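Local coordinates for peroxiredoxin HYR1 (Saccharomyces cerevisiae, PDB 3CMI), which reduces hydroperoxides at the expense of thioredoxin and, as a sensor of peroxide stress, oxidises and so activates the transcription factor YAP1, at residues S10-L15 with Y115-S120. Numbering follows the deposited sequence.
Sequences SEFYKL and YKFLKS
On one face of the thioredoxin-like sheet, the N-terminal turn 10-15 packs against helix 113-121 through the ring of Phe117, which is met by Glu11, Phe12 and Leu15. Phe117 is extended from the helix, with CG anti to the backbone N (chi1 167°), and this carries its ring across to the turn. The backbone N of Phe12 lies over one face of the ring, 3.8 Å from Phe117 CZ. Phe12 CB lies on that same side of the ring, out of its plane and 3.7 Å from Phe117 CE2. The two aromatic side chains cross at about a right angle, and Phe117 CE2 comes up to the edge of the Phe12 ring, near its plane, 3.6 Å from Phe12 CD1. The Phe12 ring also meets that of Phe27, and its side chain touches Ile37 and Val140 on two strands of the mixed sheet, while Phe117 touches Val146 on an edge strand; the turn and the helix thus lie side by side on the sheet that forms the centre of the glutathione peroxidase fold. Leu15 reaches Phe117 obliquely with one methyl, CD2, 3.8 Å from Phe117 CD2. Glu11, exposed to solvent, runs past the ring in the opposite direction. Its CB is 3.7 Å from Phe117 CE1, and the extended chain brings OE1 to 3.7 Å from Phe117 CD1, with carboxylate and ring planes 56° apart. One turn on in the helix, Ser120 OG donates a 2.6 Å hydrogen bond to the carbonyl O of Phe117.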
loop_
_atom_site.group_PDB
_atom_site.type_symbol
_atom_site.label_atom_id
_atom_site.label_comp_id
_atom_site.label_asym_id
_atom_site.label_seq_id
_atom_site.Cartn_x
_atom_site.Cartn_y
_atom_site.Cartn_z
ATOM N N SER A 10 -16.739 2.365 5.142
ATOM C CA SER A 10 -15.471 2.298 5.926
ATOM C C SER A 10 -14.693 3.610 5.851
ATOM O O SER A 10 -14.846 4.377 4.894
ATOM C CB SER A 10 -14.596 1.138 5.438
ATOM O OG SER A 10 -14.126 1.370 4.122
ATOM N N GLU A 11 -13.862 3.854 6.867
ATOM C CA GLU A 11 -13.014 5.048 6.940
ATOM C C GLU A 11 -11.984 5.058 5.808
ATOM O O GLU A 11 -11.510 6.119 5.396
ATOM C CB GLU A 11 -12.306 5.115 8.300
ATOM C CG GLU A 11 -11.774 6.501 8.671
ATOM C CD GLU A 11 -10.942 6.506 9.951
ATOM O OE1 GLU A 11 -9.846 7.110 9.938
ATOM O OE2 GLU A 11 -11.376 5.914 10.966
ATOM N N PHE A 12 -11.655 3.865 5.315
ATOM C CA PHE A 12 -10.715 3.684 4.212
ATOM C C PHE A 12 -11.121 4.443 2.945
ATOM O O PHE A 12 -10.277 5.034 2.276
ATOM C CB PHE A 12 -10.559 2.188 3.904
ATOM C CG PHE A 12 -9.598 1.890 2.789
ATOM C CD1 PHE A 12 -8.223 1.964 3.000
ATOM C CD2 PHE A 12 -10.067 1.530 1.529
ATOM C CE1 PHE A 12 -7.331 1.684 1.970
ATOM C CE2 PHE A 12 -9.187 1.251 0.493
ATOM C CZ PHE A 12 -7.817 1.327 0.709
ATOM N N TYR A 13 -12.411 4.421 2.618
ATOM C CA TYR A 13 -12.893 5.040 1.386
ATOM C C TYR A 13 -13.008 6.557 1.498
ATOM O O TYR A 13 -13.189 7.242 0.490
ATOM C CB TYR A 13 -14.221 4.419 0.938
ATOM C CG TYR A 13 -14.132 2.943 0.599
ATOM C CD1 TYR A 13 -13.110 2.452 -0.216
ATOM C CD2 TYR A 13 -15.077 2.041 1.084
ATOM C CE1 TYR A 13 -13.026 1.097 -0.533
ATOM C CE2 TYR A 13 -15.003 0.685 0.773
ATOM C CZ TYR A 13 -13.975 0.221 -0.034
ATOM O OH TYR A 13 -13.902 -1.117 -0.345
ATOM N N LYS A 14 -12.890 7.067 2.724
ATOM C CA LYS A 14 -12.896 8.507 2.997
ATOM C C LYS A 14 -11.542 9.154 2.689
ATOM O O LYS A 14 -11.457 10.369 2.502
ATOM C CB LYS A 14 -13.278 8.772 4.456
ATOM C CG LYS A 14 -14.764 8.649 4.766
ATOM C CD LYS A 14 -14.983 8.391 6.252
ATOM C CE LYS A 14 -16.459 8.350 6.616
ATOM N NZ LYS A 14 -16.988 9.703 6.968
ATOM N N LEU A 15 -10.497 8.330 2.641
ATOM C CA LEU A 15 -9.129 8.776 2.370
ATOM C C LEU A 15 -8.964 9.342 0.965
ATOM O O LEU A 15 -9.477 8.781 -0.002
ATOM C CB LEU A 15 -8.156 7.611 2.551
ATOM C CG LEU A 15 -7.466 7.297 3.887
ATOM C CD1 LEU A 15 -8.060 8.006 5.110
ATOM C CD2 LEU A 15 -7.391 5.774 4.098
ATOM N N TYR A 115 -1.624 6.619 6.377
ATOM C CA TYR A 115 -0.796 5.799 7.243
ATOM C C TYR A 115 -1.242 5.834 8.698
ATOM O O TYR A 115 -1.076 4.843 9.423
ATOM C CB TYR A 115 0.691 6.100 7.034
ATOM C CG TYR A 115 1.212 5.310 5.854
ATOM C CD1 TYR A 115 1.922 4.128 6.046
ATOM C CD2 TYR A 115 0.930 5.705 4.543
ATOM C CE1 TYR A 115 2.370 3.375 4.963
ATOM C CE2 TYR A 115 1.372 4.954 3.446
ATOM C CZ TYR A 115 2.090 3.795 3.664
ATOM O OH TYR A 115 2.533 3.053 2.593
ATOM N N LYS A 116 -1.841 6.950 9.111
ATOM C CA LYS A 116 -2.502 7.008 10.411
ATOM C C LYS A 116 -3.601 5.940 10.474
ATOM O O LYS A 116 -3.649 5.147 11.416
ATOM C CB LYS A 116 -3.084 8.402 10.674
ATOM C CG LYS A 116 -3.539 8.620 12.111
ATOM C CD LYS A 116 -4.186 9.985 12.293
ATOM C CE LYS A 116 -4.651 10.197 13.726
ATOM N NZ LYS A 116 -5.176 11.587 13.946
ATOM N N PHE A 117 -4.461 5.916 9.455
ATOM C CA PHE A 117 -5.552 4.944 9.388
ATOM C C PHE A 117 -5.063 3.497 9.332
ATOM O O PHE A 117 -5.572 2.644 10.061
ATOM C CB PHE A 117 -6.491 5.223 8.207
ATOM C CG PHE A 117 -7.437 4.088 7.915
ATOM C CD1 PHE A 117 -8.555 3.869 8.722
ATOM C CD2 PHE A 117 -7.190 3.216 6.862
ATOM C CE1 PHE A 117 -9.424 2.810 8.466
ATOM C CE2 PHE A 117 -8.049 2.150 6.600
ATOM C CZ PHE A 117 -9.169 1.950 7.400
ATOM N N LEU A 118 -4.094 3.222 8.459
ATOM C CA LEU A 118 -3.584 1.863 8.292
ATOM C C LEU A 118 -3.027 1.304 9.595
ATOM O O LEU A 118 -3.385 0.196 9.996
ATOM C CB LEU A 118 -2.556 1.781 7.158
ATOM C CG LEU A 118 -3.113 1.947 5.730
ATOM C CD1 LEU A 118 -1.987 2.006 4.695
ATOM C CD2 LEU A 118 -4.120 0.850 5.374
ATOM N N LYS A 119 -2.189 2.083 10.273
ATOM C CA LYS A 119 -1.584 1.652 11.540
ATOM C C LYS A 119 -2.597 1.428 12.665
ATOM O O LYS A 119 -2.372 0.590 13.541
ATOM C CB LYS A 119 -0.480 2.621 11.966
ATOM C CG LYS A 119 0.854 2.319 11.297
ATOM C CD LYS A 119 1.529 3.567 10.745
ATOM C CE LYS A 119 2.227 4.354 11.813
ATOM N NZ LYS A 119 3.011 5.499 11.261
ATOM N N SER A 120 -3.712 2.163 12.632
ATOM C CA SER A 120 -4.790 1.988 13.614
ATOM C C SER A 120 -5.513 0.652 13.441
ATOM O O SER A 120 -6.108 0.134 14.391
ATOM C CB SER A 120 -5.800 3.132 13.534
ATOM O OG SER A 120 -6.664 2.975 12.418
#